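PDB 4B46: tubulin-like protein CetZ1 from Haloferax volcanii, which binds guanine nucleotide and controls archaeal cell shape, being essential for the rod-shaped cell type needed for efficient swimming. Local coordinates for residues V98-V103 with P130-G135; V161-V166 with N221-G226; F194-G199 with L296-G301; S229-A234 with V343-G348; A292-L297 with G323-R328. All coordinates share one frame; numbering follows the deposited sequence.

Contact 1 of 5, residues V98-V103 with P130-G135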
# COMPACT_ATOMS: atom_id res chain seq x y z
N VAL A 98 -7.45 15.75 -4.59
CA VAL A 98 -6.53 14.68 -4.22
C VAL A 98 -5.20 14.78 -4.96
O VAL A 98 -5.13 15.26 -6.10
CB VAL A 98 -7.14 13.26 -4.41
CG1 VAL A 98 -8.56 13.21 -3.87
CG2 VAL A 98 -7.11 12.84 -5.87
N ASP A 99 -4.14 14.32 -4.30
CA ASP A 99 -2.80 14.28 -4.86
C ASP A 99 -2.57 13.02 -5.69
O ASP A 99 -1.78 13.03 -6.64
CB ASP A 99 -1.75 14.33 -3.74
CG ASP A 99 -1.83 15.62 -2.95
OD1 ASP A 99 -1.88 16.69 -3.59
OD2 ASP A 99 -1.86 15.56 -1.71
N ALA A 100 -3.26 11.94 -5.33
CA ALA A 100 -3.08 10.67 -6.02
C ALA A 100 -4.21 9.70 -5.72
O ALA A 100 -4.92 9.85 -4.73
CB ALA A 100 -1.72 10.04 -5.64
N PHE A 101 -4.35 8.70 -6.59
CA PHE A 101 -5.23 7.55 -6.34
C PHE A 101 -4.39 6.42 -5.77
O PHE A 101 -3.22 6.28 -6.11
CB PHE A 101 -5.87 7.07 -7.63
CG PHE A 101 -6.91 8.01 -8.18
CD1 PHE A 101 -6.55 9.03 -9.04
CD2 PHE A 101 -8.24 7.86 -7.82
CE1 PHE A 101 -7.51 9.89 -9.54
CE2 PHE A 101 -9.20 8.71 -8.32
CZ PHE A 101 -8.84 9.72 -9.18
N LEU A 102 -4.99 5.62 -4.89
CA LEU A 102 -4.37 4.39 -4.41
C LEU A 102 -5.35 3.21 -4.52
O LEU A 102 -6.40 3.17 -3.86
CB LEU A 102 -3.87 4.54 -2.97
CG LEU A 102 -3.16 3.31 -2.38
CD1 LEU A 102 -1.80 3.11 -3.05
CD2 LEU A 102 -3.01 3.43 -0.87
N VAL A 103 -4.99 2.24 -5.35
CA VAL A 103 -5.81 1.05 -5.54
C VAL A 103 -5.24 -0.07 -4.68
O VAL A 103 -4.09 -0.48 -4.85
CB VAL A 103 -5.86 0.63 -7.03
CG1 VAL A 103 -6.70 -0.65 -7.22
CG2 VAL A 103 -6.41 1.78 -7.87
N PRO A 130 -1.27 10.99 -10.29
CA PRO A 130 -0.64 9.66 -10.20
C PRO A 130 -1.61 8.59 -9.68
O PRO A 130 -2.46 8.89 -8.85
CB PRO A 130 0.48 9.87 -9.17
CG PRO A 130 0.77 11.34 -9.20
CD PRO A 130 -0.56 12.00 -9.50
N VAL A 131 -1.48 7.37 -10.19
CA VAL A 131 -2.28 6.25 -9.71
C VAL A 131 -1.34 5.18 -9.19
O VAL A 131 -0.56 4.58 -9.94
CB VAL A 131 -3.18 5.65 -10.84
CG1 VAL A 131 -3.90 4.38 -10.37
CG2 VAL A 131 -4.18 6.71 -11.38
N TYR A 132 -1.39 4.95 -7.88
CA TYR A 132 -0.54 3.95 -7.26
C TYR A 132 -1.34 2.72 -6.89
O TYR A 132 -2.57 2.78 -6.74
CB TYR A 132 0.16 4.51 -6.02
CG TYR A 132 0.95 5.77 -6.29
CD1 TYR A 132 1.96 5.79 -7.24
CD2 TYR A 132 0.66 6.95 -5.62
CE1 TYR A 132 2.68 6.95 -7.50
CE2 TYR A 132 1.37 8.11 -5.87
CZ TYR A 132 2.37 8.10 -6.81
OH TYR A 132 3.08 9.25 -7.07
N GLY A 133 -0.64 1.60 -6.77
CA GLY A 133 -1.22 0.36 -6.30
C GLY A 133 -0.64 0.01 -4.94
O GLY A 133 0.51 0.37 -4.63
N LEU A 134 -1.44 -0.62 -4.09
CA LEU A 134 -0.92 -1.32 -2.92
C LEU A 134 -1.34 -2.77 -3.07
O LEU A 134 -2.52 -3.09 -2.89
CB LEU A 134 -1.47 -0.73 -1.61
CG LEU A 134 -1.14 -1.47 -0.30
CD1 LEU A 134 0.32 -1.86 -0.20
CD2 LEU A 134 -1.52 -0.61 0.90
N GLY A 135 -0.39 -3.61 -3.45
CA GLY A 135 -0.66 -5.01 -3.72
C GLY A 135 -0.25 -5.84 -2.52
O GLY A 135 0.85 -5.68 -2.01
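Leu102 and Tyr132 sit side by side on one face of a parallel strand pair, with Ala100 and Leu134 on the same face. The Leu102 side chain leaves with CG anti to the backbone N (chi1 -178°), which brings CD1 over the neighbouring strand; there it lies 3.8 Å from Tyr132 CB and 4.1 Å from Leu134 CB, filling the step between the two. The Tyr132 ring swings the other way, back along its strand, and its CE2 comes within 3.7 Å of Ala100 CB, approaching that methyl obliquely. Beyond, helix 216-223 packs on the tyrosine through Ile220 and Leu223.

Phe101, Val103 and Val131 occupy the opposite face. Phe101 and Val131 are registered partners whose side chains cross obliquely, with Phe101 CD1 4.1 Å from Val131 CG2. The phenylalanine ring leads away from the pair and stacks with Tyr127, while Val103 and Val131 are packed by Leu123 of helix 111-126.

The backbones hold these side chains in step. Phe101 N donates to Pro130 O; Tyr132 N donates to Phe101 O at 2.9 Å; Val103 N then donates to Tyr132 O and Leu134 N to Val103 O, all close to straight. At the entrance to the pair, Pro130 CD rests 3.3 Å from Asp99 O. Strands 100-106 and 131-137 are joined through helix 111-126, so this is the parallel pairing of a beta-alpha-beta crossover unit in the Rossmann-like GTPase domain of the tubulin/FtsZ family, its far end approaching the nucleotide.

Contact 2 of 5, residues V161-V166 with N221-G226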
# COMPACT_ATOMS: atom_id res chain seq x y z
N VAL A 161 0.09 0.71 -12.96
CA VAL A 161 0.19 1.80 -12.00
C VAL A 161 1.47 2.61 -12.19
O VAL A 161 2.43 2.14 -12.81
CB VAL A 161 0.15 1.29 -10.56
CG1 VAL A 161 -1.23 0.71 -10.23
CG2 VAL A 161 1.25 0.24 -10.33
N ASP A 162 1.50 3.82 -11.64
CA ASP A 162 2.75 4.59 -11.66
C ASP A 162 3.81 3.99 -10.74
O ASP A 162 5.01 4.16 -10.96
CB ASP A 162 2.48 6.05 -11.31
CG ASP A 162 1.55 6.71 -12.33
OD1 ASP A 162 1.91 6.70 -13.52
OD2 ASP A 162 0.47 7.18 -11.94
N ASN A 163 3.36 3.26 -9.72
CA ASN A 163 4.25 2.57 -8.79
C ASN A 163 3.42 1.58 -8.00
O ASN A 163 2.29 1.86 -7.62
CB ASN A 163 4.94 3.56 -7.84
CG ASN A 163 6.16 2.96 -7.14
OD1 ASN A 163 6.05 2.02 -6.33
ND2 ASN A 163 7.34 3.50 -7.46
N LEU A 164 3.99 0.41 -7.76
CA LEU A 164 3.27 -0.60 -6.99
C LEU A 164 3.94 -0.79 -5.64
O LEU A 164 5.03 -1.35 -5.55
CB LEU A 164 3.21 -1.92 -7.76
CG LEU A 164 2.51 -3.04 -6.99
CD1 LEU A 164 1.05 -2.65 -6.69
CD2 LEU A 164 2.59 -4.35 -7.76
N LEU A 165 3.31 -0.27 -4.60
CA LEU A 165 3.74 -0.49 -3.23
C LEU A 165 3.28 -1.90 -2.86
O LEU A 165 2.14 -2.27 -3.14
CB LEU A 165 3.07 0.50 -2.27
CG LEU A 165 3.23 2.04 -2.33
CD1 LEU A 165 4.57 2.49 -1.79
CD2 LEU A 165 3.00 2.65 -3.70
N VAL A 166 4.16 -2.67 -2.23
CA VAL A 166 3.85 -4.07 -1.94
C VAL A 166 3.93 -4.38 -0.44
O VAL A 166 4.85 -3.93 0.26
CB VAL A 166 4.79 -5.02 -2.72
CG1 VAL A 166 4.53 -6.51 -2.37
CG2 VAL A 166 4.65 -4.79 -4.22
N ASN A 221 7.68 12.28 -6.22
CA ASN A 221 8.98 12.24 -6.88
C ASN A 221 9.81 11.01 -6.50
O ASN A 221 10.59 10.49 -7.30
CB ASN A 221 9.74 13.55 -6.65
CG ASN A 221 9.15 14.70 -7.45
OD1 ASN A 221 8.39 14.48 -8.38
ND2 ASN A 221 9.51 15.92 -7.09
N THR A 222 9.64 10.52 -5.28
CA THR A 222 10.29 9.28 -4.87
C THR A 222 9.73 8.08 -5.64
O THR A 222 10.47 7.15 -6.00
CB THR A 222 10.17 9.05 -3.35
OG1 THR A 222 10.79 10.14 -2.66
CG2 THR A 222 10.87 7.74 -2.92
N LEU A 223 8.43 8.10 -5.92
CA LEU A 223 7.77 6.98 -6.58
C LEU A 223 7.83 7.06 -8.10
O LEU A 223 7.48 6.11 -8.78
CB LEU A 223 6.30 6.91 -6.16
CG LEU A 223 6.03 6.67 -4.67
CD1 LEU A 223 4.57 6.90 -4.33
CD2 LEU A 223 6.46 5.27 -4.27
N ALA A 224 8.29 8.20 -8.63
CA ALA A 224 8.10 8.50 -10.05
C ALA A 224 8.81 7.55 -11.01
O ALA A 224 8.38 7.39 -12.16
CB ALA A 224 8.48 9.96 -10.35
N GLY A 225 9.89 6.93 -10.56
CA GLY A 225 10.63 6.00 -11.41
C GLY A 225 9.90 4.70 -11.70
O GLY A 225 10.30 3.93 -12.57
N GLY A 226 8.82 4.44 -10.97
CA GLY A 226 7.98 3.27 -11.22
C GLY A 226 8.52 1.97 -10.65
O GLY A 226 9.51 1.96 -9.91
O HOH W 1 6.02 5.50 -13.07
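Asn163, on strand 163-168 of the tubulin-like GTPase domain, meets Leu223 of helix 216-223. The polar part rests on one side-chain bond: Asn163 ND2 donates to Leu223 O at 2.9 Å, with the acceptor near the plane of the amide. Leu223 O also takes the Gly226 N bond of a type I turn, so two donors grip this carbonyl. At its other end the amide is fixed by Ser229, which bonds OD1. A chi1 of -163° swings the Asn163 amide away from its own backbone N and across to Leu223 O. An alanine here would remove the amide, and Leu223 O is likely to lose one of its two donors while the Ser229 hydroxyl loses its partner.

Apolar contact is built on Leu223, whose side chain crosses that of Asn163 at about a right angle and sets CD2 3.7 Å from Asn163 CG. Leu223 CD2 also touches Leu165 CD1 at 4.2 Å.

Backbone and solvent finish the junction. Gly226, at positive phi, brings its CA to 3.1 Å from Asp162 O in a CA-H...O contact, and a water donates to both Asp162 O, at 2.7 Å, and Ala224 O.

Contact 3 of 5, residues F194-G199 with L296-G301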
# COMPACT_ATOMS: atom_id res chain seq x y z
N PHE A 194 1.88 2.57 6.17
CA PHE A 194 1.51 3.46 5.07
C PHE A 194 0.82 4.73 5.57
O PHE A 194 0.85 5.78 4.91
CB PHE A 194 0.69 2.72 4.02
CG PHE A 194 1.47 1.65 3.30
CD1 PHE A 194 2.38 1.99 2.32
CD2 PHE A 194 1.32 0.31 3.63
CE1 PHE A 194 3.13 1.02 1.67
CE2 PHE A 194 2.06 -0.67 2.99
CZ PHE A 194 2.96 -0.31 2.00
N GLY A 195 0.19 4.64 6.73
CA GLY A 195 -0.41 5.82 7.33
C GLY A 195 0.64 6.84 7.74
O GLY A 195 0.42 8.04 7.65
N VAL A 196 1.79 6.36 8.21
CA VAL A 196 2.84 7.30 8.61
C VAL A 196 3.45 7.94 7.37
O VAL A 196 3.68 9.15 7.34
CB VAL A 196 3.94 6.64 9.48
CG1 VAL A 196 5.19 7.52 9.55
CG2 VAL A 196 3.42 6.39 10.88
N LEU A 197 3.67 7.13 6.34
CA LEU A 197 4.24 7.62 5.10
C LEU A 197 3.39 8.71 4.43
O LEU A 197 3.90 9.75 4.02
CB LEU A 197 4.44 6.48 4.10
CG LEU A 197 4.81 6.92 2.68
CD1 LEU A 197 6.21 7.59 2.64
CD2 LEU A 197 4.74 5.77 1.71
N PHE A 198 2.09 8.46 4.32
CA PHE A 198 1.21 9.34 3.54
C PHE A 198 0.70 10.51 4.37
O PHE A 198 0.00 11.39 3.87
CB PHE A 198 0.05 8.55 2.93
CG PHE A 198 0.46 7.65 1.80
CD1 PHE A 198 1.08 8.17 0.68
CD2 PHE A 198 0.23 6.29 1.86
CE1 PHE A 198 1.47 7.35 -0.37
CE2 PHE A 198 0.61 5.46 0.82
CZ PHE A 198 1.23 5.98 -0.30
N GLY A 199 1.04 10.50 5.66
CA GLY A 199 0.55 11.51 6.57
C GLY A 199 1.12 12.88 6.29
O GLY A 199 0.94 13.82 7.04
N LEU A 296 13.11 7.66 0.56
CA LEU A 296 12.55 8.78 1.29
C LEU A 296 12.45 8.40 2.74
O LEU A 296 11.87 7.37 3.08
CB LEU A 296 11.15 9.12 0.76
CG LEU A 296 10.34 10.12 1.58
CD1 LEU A 296 10.98 11.53 1.59
CD2 LEU A 296 8.90 10.20 1.08
N LEU A 297 13.03 9.23 3.60
CA LEU A 297 12.97 9.04 5.03
C LEU A 297 11.90 9.95 5.61
O LEU A 297 11.85 11.14 5.29
CB LEU A 297 14.33 9.37 5.66
CG LEU A 297 14.38 9.41 7.19
CD1 LEU A 297 13.98 8.05 7.77
CD2 LEU A 297 15.78 9.82 7.67
N VAL A 298 11.05 9.39 6.46
CA VAL A 298 10.01 10.17 7.10
C VAL A 298 10.05 9.94 8.61
O VAL A 298 9.95 8.81 9.07
CB VAL A 298 8.61 9.79 6.57
CG1 VAL A 298 7.53 10.57 7.31
CG2 VAL A 298 8.53 10.04 5.07
N LEU A 299 10.22 11.03 9.36
CA LEU A 299 10.15 10.97 10.82
C LEU A 299 8.86 11.63 11.29
O LEU A 299 8.59 12.76 10.95
CB LEU A 299 11.34 11.71 11.45
CG LEU A 299 12.60 10.92 11.80
CD1 LEU A 299 12.31 9.88 12.88
CD2 LEU A 299 13.17 10.26 10.57
N ALA A 300 8.06 10.93 12.08
CA ALA A 300 6.81 11.50 12.56
C ALA A 300 6.79 11.49 14.08
O ALA A 300 7.13 10.48 14.70
CB ALA A 300 5.62 10.72 12.01
N GLY A 301 6.40 12.61 14.67
CA GLY A 301 6.34 12.71 16.11
C GLY A 301 6.18 14.14 16.57
O GLY A 301 6.07 15.05 15.75
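Val196 and Leu197 are the two bumps that helix 179-198 presents to strand 294-301, and Leu296, Val298 and Ala300 form the surface that receives them. The helix segment runs almost square to the strand, at 98°, so neighbouring helix residues address successive residues on one strand face. The segment axes come no closer than 8.8 Å, a spacing filled by branched aliphatic side chains.

Val196 points toward the strand. Its CG1 lodges beside the small Ala300, 4.1 Å from that CB, and faces Val298 CG1 at 4.4 Å, so the short alanine provides the hollow next to the taller valine. Val298 CG1 in turn rises to 4.1 Å from Val196 O, touching the helix backbone as well as the Val196 side chain.

This is helix-on-sheet packing of the tubulin-like fold, where the long helix linking the GTPase domain to the C-terminal domain lies against the latter's sheet. Val343 and Leu345 of the neighbouring strand 339-347 widen the same floor.

Leu197 does not start out toward the strand, but its tip reaches it. Its chi1 of 170° turns CG to the side remote from the backbone N, and CD1 comes down between two residues, 4.1 Å from Leu296 CD2 and 4.2 Å from Val298 CG2. The side chain runs at a slant to Leu296 and nearly square to Val298. Its other methyl, CD2, turns back over one face of the Phe198 ring, 4.0 Å above the plane and toward the rim.

Contact 4 of 5, residues S229-A234 with V343-G348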
# COMPACT_ATOMS: atom_id res chain seq x y z
N SER A 229 7.75 -0.80 -4.86
CA SER A 229 8.27 -0.16 -3.65
C SER A 229 8.03 -0.98 -2.40
O SER A 229 7.10 -1.77 -2.33
CB SER A 229 7.69 1.24 -3.46
OG SER A 229 8.01 2.06 -4.55
N THR A 230 8.88 -0.76 -1.40
CA THR A 230 8.78 -1.45 -0.12
C THR A 230 8.95 -0.42 0.99
O THR A 230 9.58 0.63 0.80
CB THR A 230 9.84 -2.59 -0.00
OG1 THR A 230 9.63 -3.35 1.20
CG2 THR A 230 11.27 -2.03 -0.02
N VAL A 231 8.38 -0.70 2.16
CA VAL A 231 8.47 0.24 3.27
C VAL A 231 9.09 -0.36 4.53
O VAL A 231 8.70 -1.44 4.97
CB VAL A 231 7.08 0.86 3.59
CG1 VAL A 231 7.08 1.59 4.91
CG2 VAL A 231 6.66 1.80 2.46
N GLY A 232 10.07 0.34 5.11
CA GLY A 232 10.63 -0.03 6.39
C GLY A 232 10.05 0.85 7.47
O GLY A 232 9.62 1.97 7.18
N TYR A 233 10.04 0.38 8.71
CA TYR A 233 9.30 1.08 9.76
C TYR A 233 9.79 0.72 11.15
O TYR A 233 9.94 -0.45 11.47
CB TYR A 233 7.80 0.75 9.65
CG TYR A 233 6.91 1.27 10.79
CD1 TYR A 233 6.72 0.53 11.94
CD2 TYR A 233 6.23 2.48 10.66
CE1 TYR A 233 5.90 0.99 12.97
CE2 TYR A 233 5.40 2.94 11.68
CZ TYR A 233 5.25 2.20 12.83
OH TYR A 233 4.44 2.65 13.84
N ALA A 234 10.02 1.74 11.97
CA ALA A 234 10.28 1.53 13.38
C ALA A 234 9.65 2.66 14.19
O ALA A 234 9.52 3.78 13.70
CB ALA A 234 11.78 1.44 13.66
N VAL A 343 9.88 6.06 9.02
CA VAL A 343 9.51 5.25 7.88
C VAL A 343 10.51 5.48 6.76
O VAL A 343 10.90 6.60 6.49
CB VAL A 343 8.08 5.58 7.38
CG1 VAL A 343 7.95 5.42 5.87
CG2 VAL A 343 7.05 4.71 8.10
N ILE A 344 10.93 4.40 6.11
CA ILE A 344 11.75 4.53 4.93
C ILE A 344 11.00 3.94 3.75
O ILE A 344 10.60 2.78 3.78
CB ILE A 344 13.10 3.82 5.10
CG1 ILE A 344 13.84 4.39 6.33
CG2 ILE A 344 13.94 4.00 3.84
CD1 ILE A 344 15.14 3.69 6.66
N LEU A 345 10.79 4.75 2.72
CA LEU A 345 10.17 4.30 1.50
C LEU A 345 11.29 4.07 0.51
O LEU A 345 12.11 4.97 0.28
CB LEU A 345 9.19 5.36 0.97
CG LEU A 345 8.71 5.21 -0.48
CD1 LEU A 345 7.92 3.91 -0.69
CD2 LEU A 345 7.88 6.44 -0.91
N LEU A 346 11.36 2.86 -0.03
CA LEU A 346 12.35 2.51 -1.02
C LEU A 346 11.62 2.17 -2.31
O LEU A 346 10.83 1.23 -2.35
CB LEU A 346 13.20 1.32 -0.57
CG LEU A 346 14.01 1.53 0.72
CD1 LEU A 346 14.66 0.23 1.16
CD2 LEU A 346 15.06 2.61 0.52
N SER A 347 11.86 2.96 -3.35
CA SER A 347 11.15 2.78 -4.60
C SER A 347 12.10 2.25 -5.65
O SER A 347 13.25 2.63 -5.68
CB SER A 347 10.51 4.10 -5.04
OG SER A 347 10.19 4.09 -6.43
N GLY A 348 11.61 1.34 -6.49
CA GLY A 348 12.43 0.82 -7.57
C GLY A 348 13.39 -0.26 -7.09
O GLY A 348 14.52 -0.36 -7.57
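Thr230 and Leu346, then Gly232 and Ile344, are the hydrogen-bonded pairs that join these two antiparallel strands, and each exchanges two backbone bonds. Thr230 N reaches Leu346 O at 2.9 Å in the carbonyl plane, and Leu346 N returns the bond to Thr230 O. Gly232 N likewise lies in the carbonyl plane of Ile344, 2.8 Å from Ile344 O. The return bond, from Ile344 N to Gly232 O, differs: its donor stands above the carbonyl plane, 41° out of it. Between the pairs, Val231 CA makes a CA-H...O contact with Ile344 O, 3.4 Å from CA to O.

In the fold, this pairing is where the sheet changes character: strand 228-237 follows the parallel strands of the GTPase domain, and strand 339-347 runs against it within the C-terminal domain's part of the same mixed sheet.

Apolar contacts follow the two faces. Val231, Tyr233, Val343 and Leu345 share the one covered by helix 179-198 and helix 216-223. Val231 spreads its methyls both ways along the facing strand, CG1 to Val343 CG1 and CG2 to Leu345 CD1, each at 4.0 Å. Val343 CG2 meets the Tyr233 ring at its edge, in plane, 3.5 Å from CD2. On the other face, Thr230 and Leu346 lie side by side, Thr230 CG2 3.9 Å from Leu346 CB.

Polar side chains bond outward. Thr230 OG1 goes to Leu285 O, and Ser229 OG, whose bond is to Asn163 on the neighbouring strand, packs 3.2 Å from Ser347 CA.

Contact 5 of 5, residues A292-L297 with G323-R328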
# COMPACT_ATOMS: atom_id res chain seq x y z
N ALA A 292 18.15 0.08 -4.49
CA ALA A 292 16.89 0.82 -4.61
C ALA A 292 17.15 2.09 -5.41
O ALA A 292 18.24 2.67 -5.34
CB ALA A 292 16.33 1.17 -3.25
N GLU A 293 16.18 2.51 -6.20
CA GLU A 293 16.37 3.65 -7.09
C GLU A 293 16.33 4.97 -6.32
O GLU A 293 17.17 5.85 -6.52
CB GLU A 293 15.29 3.64 -8.18
CG GLU A 293 15.50 4.65 -9.29
CD GLU A 293 14.45 4.53 -10.39
OE1 GLU A 293 13.72 3.52 -10.41
OE2 GLU A 293 14.37 5.45 -11.23
N ARG A 294 15.35 5.12 -5.44
CA ARG A 294 15.19 6.36 -4.68
C ARG A 294 14.69 5.99 -3.30
O ARG A 294 14.00 4.99 -3.14
CB ARG A 294 14.16 7.28 -5.36
CG ARG A 294 14.55 7.75 -6.74
CD ARG A 294 13.50 8.74 -7.27
NE ARG A 294 13.99 9.48 -8.43
CZ ARG A 294 13.80 9.11 -9.69
NH1 ARG A 294 13.11 8.00 -9.96
NH2 ARG A 294 14.28 9.84 -10.68
N ALA A 295 15.06 6.80 -2.30
CA ALA A 295 14.66 6.55 -0.93
C ALA A 295 14.08 7.82 -0.33
O ALA A 295 14.51 8.93 -0.66
CB ALA A 295 15.85 6.07 -0.09
N LEU A 296 13.11 7.66 0.56
CA LEU A 296 12.55 8.78 1.29
C LEU A 296 12.45 8.40 2.74
O LEU A 296 11.87 7.37 3.08
CB LEU A 296 11.15 9.12 0.76
CG LEU A 296 10.34 10.12 1.58
CD1 LEU A 296 10.98 11.53 1.59
CD2 LEU A 296 8.90 10.20 1.08
N LEU A 297 13.03 9.23 3.60
CA LEU A 297 12.97 9.04 5.03
C LEU A 297 11.90 9.95 5.61
O LEU A 297 11.85 11.14 5.29
CB LEU A 297 14.33 9.37 5.66
CG LEU A 297 14.38 9.41 7.19
CD1 LEU A 297 13.98 8.05 7.77
CD2 LEU A 297 15.78 9.82 7.67
N GLY A 323 22.96 2.90 -1.73
CA GLY A 323 23.50 3.43 -2.97
C GLY A 323 22.44 4.11 -3.83
O GLY A 323 22.62 4.28 -5.04
N SER A 324 21.32 4.51 -3.22
CA SER A 324 20.23 5.15 -3.97
C SER A 324 20.67 6.40 -4.73
O SER A 324 21.52 7.16 -4.27
CB SER A 324 19.04 5.51 -3.07
OG SER A 324 18.41 4.34 -2.56
N MET A 325 20.06 6.59 -5.89
CA MET A 325 20.30 7.75 -6.73
C MET A 325 20.01 9.05 -5.98
O MET A 325 20.75 10.02 -6.07
CB MET A 325 19.42 7.65 -7.97
CG MET A 325 19.78 8.56 -9.13
SD MET A 325 18.40 8.58 -10.30
CE MET A 325 19.17 9.32 -11.74
N GLU A 326 18.92 9.05 -5.22
CA GLU A 326 18.46 10.23 -4.50
C GLU A 326 17.94 9.81 -3.14
O GLU A 326 17.30 8.77 -3.02
CB GLU A 326 17.33 10.91 -5.30
CG GLU A 326 17.79 11.43 -6.65
CD GLU A 326 16.64 11.78 -7.59
OE1 GLU A 326 15.46 11.67 -7.19
OE2 GLU A 326 16.94 12.17 -8.74
N VAL A 327 18.26 10.57 -2.10
CA VAL A 327 17.71 10.27 -0.78
C VAL A 327 17.09 11.52 -0.19
O VAL A 327 17.80 12.47 0.15
CB VAL A 327 18.77 9.71 0.20
CG1 VAL A 327 18.11 9.43 1.56
CG2 VAL A 327 19.43 8.44 -0.34
N ARG A 328 15.77 11.51 -0.09
CA ARG A 328 15.05 12.64 0.46
C ARG A 328 14.73 12.33 1.90
O ARG A 328 14.69 11.16 2.30
CB ARG A 328 13.76 12.90 -0.34
CG ARG A 328 13.98 13.28 -1.80
CD ARG A 328 12.65 13.22 -2.59
NE ARG A 328 12.74 13.93 -3.86
CZ ARG A 328 13.24 13.41 -4.97
NH1 ARG A 328 13.71 12.17 -4.98
NH2 ARG A 328 13.29 14.13 -6.08
O HOH W 2 15.13 12.61 -10.36
O HOH W 3 13.51 10.02 -2.94
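Arg294, Glu326 and Arg328 all leave their strands with CG anti to the carbonyl carbon (chi1 near -63° in each) and run on extended; side by side on one face of the sheet, they bring their charged ends together. Glu326 OE1 is the meeting point. Arg294 NE reaches it at 2.9 Å, with the oxygen in the guanidinium plane but approached from above the carboxylate plane. Arg328 NH1 comes to the same atom at 2.9 Å on the anti side, from the opposite face of the carboxylate. This shared acceptor would be expected to ease the closeness of the two arginines. A water bridges Arg294 NH2 and Glu326 OE2, Glu293 OE2 extends the network to Arg294 NH1, and Met325 SD lies over one face of the Arg294 guanidinium. A methionine in place of Arg294 would probably leave Glu326 with Arg328 as its one remaining salt-bridge mate and Glu293 without a counter-charge in this network.

Below the charges, Leu296 CD1 touches Arg328 CB at 3.7 Å, the two chains crossing at about a right angle. The backbones pair through Ala295 N to Glu326 O at 3.1 Å, Arg328 N to Ala295 O and Leu297 N to Arg328 O. Ahead of the strands, Met325 N donates to Glu293 O at 3.0 Å. A classic beta bulge doubles Glu293 and Arg294 opposite Ser347 of the neighbouring strand. Strands 294-301 and 326-333, connected by helix 308-322, form a parallel beta-alpha-beta unit at the edge of the C-terminal domain's part of the sheet.

All five contacts bear on one mixed sheet that, traced within the chain, reaches from the GTPase part to the C-terminal part. Contact 1 joins strands 100-106 and 131-137 in the GTPase half; contact 2, with its centre 9 Å away, brings in the next strand, 163-168, and helix 216-223. Contact 4 continues from the neighbouring strand 228-237 to strand 339-347, which borders strand 294-301, used by contacts 3 and 5. Contacts 1 and 5 lie about 20 Å apart between centres. Along the chain contacts 2 and 3 interleave, whereas contact 5 is nested inside the loop closed by contact 4. The contacts are consistent with the two domains forming one continuous body, with helix 179-198 between them.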